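Side-chain contacts in coenzyme F420-dependent N(5),N(10)-methenyltetrahydromethanopterin reductase-related protein (Desulfurobacterium thermolithotrophum DSM 11699, PDB 6HUZ), which binds the iron-guanylylpyridinol cofactor and methenyltetrahydrofolate, and is a bacterial paralog of [Fe]-hydrogenase (HmdII) that uses tetrahydrofolate derivatives as substrates: residues S248-K252 / Y253-G257; T316-S320 / P321-E325. All coordinates share one frame; numbering follows the deposited sequence. Where two conformers were deposited one is given.

How the contacts relate
Contact 1 (248-252 / 253-257) lies within helix 232-262, and contact 2 (316-320 / 321-325) follows it along the chain, where a loop enters helix 320-331. Their centres are about 17 Å apart, on the same side of the chain's centre, yet the two touch: Ser-248 OG is 2.6 Å from Thr-316 O, a probable hydrogen bond, and Leu-249 CD2 packs on Thr-316 CG2 at 3.8 Å. The loop of contact 2 thus runs against the helix of contact 1. Both contacts are buried and both reach the second subunit, so a kinked helix and a helix start are joined within one subunit and also take part in the dimer interface.

Contact 1: S248-K252 / Y253-G257; sequences SLVTK and YGLEG. With NA (sodium ion), chain I.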
loop_
_atom_site.group_PDB
_atom_site.type_symbol
_atom_site.label_atom_id
_atom_site.label_comp_id
_atom_site.label_asym_id
_atom_site.label_seq_id
_atom_site.Cartn_x
_atom_site.Cartn_y
_atom_site.Cartn_z
ATOM N N SER A 248 3.234 -5.587 -3.180
ATOM C CA SER A 248 4.073 -6.721 -3.595
ATOM C C SER A 248 3.318 -7.662 -4.539
ATOM O O SER A 248 3.883 -8.162 -5.524
ATOM C CB SER A 248 4.540 -7.542 -2.374
ATOM O OG SER A 248 5.359 -6.716 -1.549
ATOM N N LEU A 249 2.035 -7.901 -4.231
ATOM C CA LEU A 249 1.196 -8.800 -5.030
ATOM C C LEU A 249 0.947 -8.250 -6.432
ATOM O O LEU A 249 1.052 -9.009 -7.413
ATOM C CB LEU A 249 -0.120 -9.098 -4.298
ATOM C CG LEU A 249 0.014 -10.049 -3.121
ATOM C CD1 LEU A 249 -1.253 -10.003 -2.233
ATOM C CD2 LEU A 249 0.337 -11.467 -3.578
ATOM N N VAL A 250 0.620 -6.971 -6.536
ATOM C CA VAL A 250 0.401 -6.306 -7.840
ATOM C C VAL A 250 1.741 -6.300 -8.618
ATOM O O VAL A 250 1.761 -6.649 -9.787
ATOM C CB VAL A 250 -0.169 -4.864 -7.698
ATOM C CG1 VAL A 250 -0.206 -4.156 -9.068
ATOM C CG2 VAL A 250 -1.558 -4.888 -7.065
ATOM N N THR A 251 2.854 -5.925 -7.974
ATOM C CA THR A 251 4.152 -5.897 -8.676
ATOM C C THR A 251 4.579 -7.230 -9.214
ATOM O O THR A 251 5.046 -7.354 -10.351
ATOM C CB THR A 251 5.261 -5.399 -7.731
ATOM O OG1 THR A 251 4.985 -4.051 -7.415
ATOM C CG2 THR A 251 6.688 -5.507 -8.335
ATOM N N LYS A 252 4.479 -8.240 -8.392
ATOM C CA LYS A 252 4.920 -9.539 -8.815
ATOM C C LYS A 252 3.908 -10.319 -9.635
ATOM O O LYS A 252 4.289 -10.978 -10.605
ATOM C CB LYS A 252 5.256 -10.347 -7.546
ATOM C CG LYS A 252 5.739 -11.758 -7.765
ATOM C CD LYS A 252 7.156 -11.813 -8.231
ATOM C CE LYS A 252 7.744 -13.181 -7.974
ATOM N NZ LYS A 252 9.189 -13.195 -8.308
ATOM N N TYR A 253 2.651 -10.302 -9.237
ATOM C CA TYR A 253 1.642 -11.139 -9.899
ATOM C C TYR A 253 0.528 -10.419 -10.616
ATOM O O TYR A 253 -0.355 -11.078 -11.147
ATOM C CB TYR A 253 1.031 -12.137 -8.864
ATOM C CG TYR A 253 2.030 -12.903 -8.017
ATOM C CD1 TYR A 253 2.775 -13.950 -8.555
ATOM C CD2 TYR A 253 2.166 -12.641 -6.659
ATOM C CE1 TYR A 253 3.652 -14.698 -7.761
ATOM C CE2 TYR A 253 3.062 -13.350 -5.873
ATOM C CZ TYR A 253 3.803 -14.380 -6.423
ATOM O OH TYR A 253 4.690 -15.049 -5.609
ATOM N N GLY A 254 0.572 -9.105 -10.675
ATOM C CA GLY A 254 -0.464 -8.334 -11.362
ATOM C C GLY A 254 -1.766 -8.283 -10.588
ATOM O O GLY A 254 -1.915 -8.902 -9.532
ATOM N N LEU A 255 -2.721 -7.569 -11.117
ATOM C CA LEU A 255 -4.023 -7.458 -10.444
ATOM C C LEU A 255 -4.739 -8.795 -10.337
ATOM O O LEU A 255 -5.485 -9.034 -9.392
ATOM C CB LEU A 255 -4.915 -6.492 -11.252
ATOM C CG LEU A 255 -4.695 -5.001 -10.979
ATOM C CD1 LEU A 255 -5.366 -4.158 -12.074
ATOM C CD2 LEU A 255 -5.199 -4.631 -9.587
ATOM N N GLU A 256 -4.547 -9.655 -11.323
ATOM C CA GLU A 256 -5.198 -10.950 -11.306
ATOM C C GLU A 256 -4.643 -11.779 -10.154
ATOM O O GLU A 256 -5.393 -12.476 -9.526
ATOM C CB GLU A 256 -5.072 -11.663 -12.668
ATOM C CG GLU A 256 -3.682 -12.164 -13.043
ATOM C CD GLU A 256 -2.817 -11.182 -13.823
ATOM O OE1 GLU A 256 -2.943 -9.958 -13.601
ATOM O OE2 GLU A 256 -2.005 -11.639 -14.659
ATOM N N GLY A 257 -3.354 -11.674 -9.878
ATOM C CA GLY A 257 -2.731 -12.410 -8.794
ATOM C C GLY A 257 -3.200 -11.857 -7.457
ATOM O O GLY A 257 -3.521 -12.611 -6.550
HETATM NA NA NA I . -1.051 -8.116 -14.993
HETATM O O HOH W 1 -1.404 -8.059 -17.718
#
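Lys-252 lays its CG over the centre of the Tyr-253 ring, 3.5 Å from the centroid and only 8° off the ring normal, a CH-pi contact between sequence neighbours. CG stands anti to the backbone N of Lys-252, and the bend at chi2 (76°) sends the rest of the chain onward, where NZ makes salt bridges with Glu-312 and with Glu-325 of the second subunit. Leu-249, one turn earlier, meets the same ring at its edge, near the ring plane, with CD2 at 3.8 Å from Tyr-253 CD2. In the backbone, Tyr-253 N bonds to Leu-249 O at 2.7 Å and Gly-254 N to Val-250 O at 2.9 Å. With an alanine in place of Tyr-253, Lys-252 CG and Leu-249 CD2 would probably lose their shared ring, and the Glu-312 carbonyl its hydroxyl partner. The helix kinks just beyond, where the N atoms of Leu-255 and Glu-256 lack bonds to the previous turn; Leu-255 N turns instead to Glu-236 of the second subunit. That carboxylate also binds sodium, together with Glu-256 OE1 (3.0 Å), water 1 (2.8 Å) and Lys-356 O. The axes of 248-252 and 253-257 are turned by 109° across the kink in helix 232-262, with Leu-249 and Tyr-253 packing onto Leu-261 further along that helix and Tyr-253 also against the loop residues Pro-310 and Thr-314.

Contact 2: T316-S320 / P321-E325; sequences TSAPS and PMLVE
Pro-319 O receives Leu-323 N at 3.2 Å, in the carbonyl plane and with a nearly straight N-H (163°), while Met-322 N makes a weaker, more bent bond to the same oxygen at 3.0 Å. The Met-322 chain lies beside the proline ring and points the same way, bringing SD to 3.7 Å from Pro-319 CG. Its chi1 of -75° sets CG anti to the carbonyl carbon, and an extended chi2 reaches SD out alongside the ring. One residue earlier, Ala-318 CB touches Leu-323 CD1 at 3.8 Å. Ser-320 O takes Val-324 N at 2.8 Å, nearly in line with its C=O bond, and Val-324 CG2 sits against that oxygen at 3.3 Å. This is the N-terminal start of helix 320-331, with Pro-319 at the N-cap position. Pro-321 lies in the first turn, where its missing N-H costs no helical bond, and the peptide link brings Pro-321 CD to 3.3 Å from Ser-320 CB, a tight carbon pair. Further out, Gln-244 of helix 232-262 accepts a hydrogen bond from Ser-320 N, so a side chain of another helix satisfies a first-turn amide. In one conformer, Ser-320 OG bonds to Ala-318 O and Ser-320 OG of the second subunit, whose own Ser-320 OG bonds back to Ala-318 O. Around this pairing, Pro-319 packs on Ser-343 and Pro-321 on Ser-248, both of the second subunit.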
loop_
_atom_site.group_PDB
_atom_site.type_symbol
_atom_site.label_atom_id
_atom_site.label_comp_id
_atom_site.label_asym_id
_atom_site.label_seq_id
_atom_site.Cartn_x
_atom_site.Cartn_y
_atom_site.Cartn_z
ATOM N N THR A 316 5.771 -11.289 0.344
ATOM C CA THR A 316 4.956 -10.097 0.079
ATOM C C THR A 316 5.016 -8.998 1.126
ATOM O O THR A 316 4.817 -7.851 0.775
ATOM C CB THR A 316 3.496 -10.507 -0.148
ATOM O OG1 THR A 316 2.990 -11.061 1.050
ATOM C CG2 THR A 316 3.339 -11.513 -1.274
ATOM N N SER A 317 5.260 -9.324 2.382
ATOM C CA SER A 317 5.292 -8.353 3.492
ATOM C C SER A 317 6.681 -7.819 3.800
ATOM O O SER A 317 6.837 -7.035 4.749
ATOM C CB SER A 317 4.733 -9.026 4.769
ATOM O OG SER A 317 5.605 -10.019 5.306
ATOM N N ALA A 318 7.698 -8.226 3.055
ATOM C CA ALA A 318 9.031 -7.722 3.371
ATOM C C ALA A 318 9.064 -6.170 3.258
ATOM O O ALA A 318 8.757 -5.615 2.198
ATOM C CB ALA A 318 10.072 -8.361 2.456
ATOM N N PRO A 319 9.395 -5.460 4.358
ATOM C CA PRO A 319 9.402 -3.991 4.321
ATOM C C PRO A 319 10.516 -3.388 3.476
ATOM O O PRO A 319 11.690 -3.441 3.838
ATOM C CB PRO A 319 9.516 -3.593 5.807
ATOM C CG PRO A 319 9.305 -4.835 6.575
ATOM C CD PRO A 319 9.759 -5.952 5.701
ATOM N N SER A 320 10.143 -2.792 2.346
ATOM C CA SER A 320 11.117 -2.165 1.442
ATOM C C SER A 320 12.196 -1.339 2.126
ATOM O O SER A 320 13.375 -1.594 1.891
ATOM C CB SER A 320 10.421 -1.308 0.391
ATOM O OG SER A 320 9.931 -2.129 -0.653
ATOM N N PRO A 321 11.876 -0.334 2.971
ATOM C CA PRO A 321 12.963 0.462 3.594
ATOM C C PRO A 321 14.007 -0.359 4.352
ATOM O O PRO A 321 15.184 0.037 4.344
ATOM C CB PRO A 321 12.228 1.491 4.470
ATOM C CG PRO A 321 10.844 1.040 4.554
ATOM C CD PRO A 321 10.547 0.163 3.373
ATOM N N MET A 322 13.607 -1.493 4.962
ATOM C CA MET A 322 14.534 -2.380 5.663
ATOM C C MET A 322 15.414 -3.107 4.637
ATOM O O MET A 322 16.619 -3.220 4.853
ATOM C CB MET A 322 13.792 -3.419 6.509
ATOM C CG MET A 322 13.193 -2.861 7.779
ATOM S SD MET A 322 12.243 -4.132 8.679
ATOM C CE MET A 322 13.584 -5.265 9.200
ATOM N N LEU A 323 14.827 -3.615 3.535
ATOM C CA LEU A 323 15.613 -4.287 2.481
ATOM C C LEU A 323 16.565 -3.243 1.840
ATOM O O LEU A 323 17.695 -3.556 1.486
ATOM C CB LEU A 323 14.697 -4.829 1.359
ATOM C CG LEU A 323 13.879 -6.093 1.655
ATOM C CD1 LEU A 323 12.610 -6.128 0.800
ATOM C CD2 LEU A 323 14.678 -7.328 1.376
ATOM N N VAL A 324 16.092 -2.008 1.678
ATOM C CA VAL A 324 16.899 -0.938 1.080
ATOM C C VAL A 324 18.139 -0.679 1.968
ATOM O O VAL A 324 19.269 -0.622 1.463
ATOM C CB VAL A 324 16.062 0.343 0.816
ATOM C CG1 VAL A 324 16.959 1.557 0.487
ATOM C CG2 VAL A 324 15.082 0.110 -0.331
ATOM N N GLU A 325 17.941 -0.560 3.284
ATOM C CA GLU A 325 19.053 -0.305 4.200
ATOM C C GLU A 325 20.103 -1.418 4.141
ATOM O O GLU A 325 21.286 -1.127 4.121
ATOM C CB GLU A 325 18.549 -0.185 5.648
ATOM C CG GLU A 325 18.001 1.187 5.979
ATOM C CD GLU A 325 17.324 1.256 7.333
ATOM O OE1 GLU A 325 16.141 1.665 7.384
ATOM O OE2 GLU A 325 17.972 0.900 8.345
#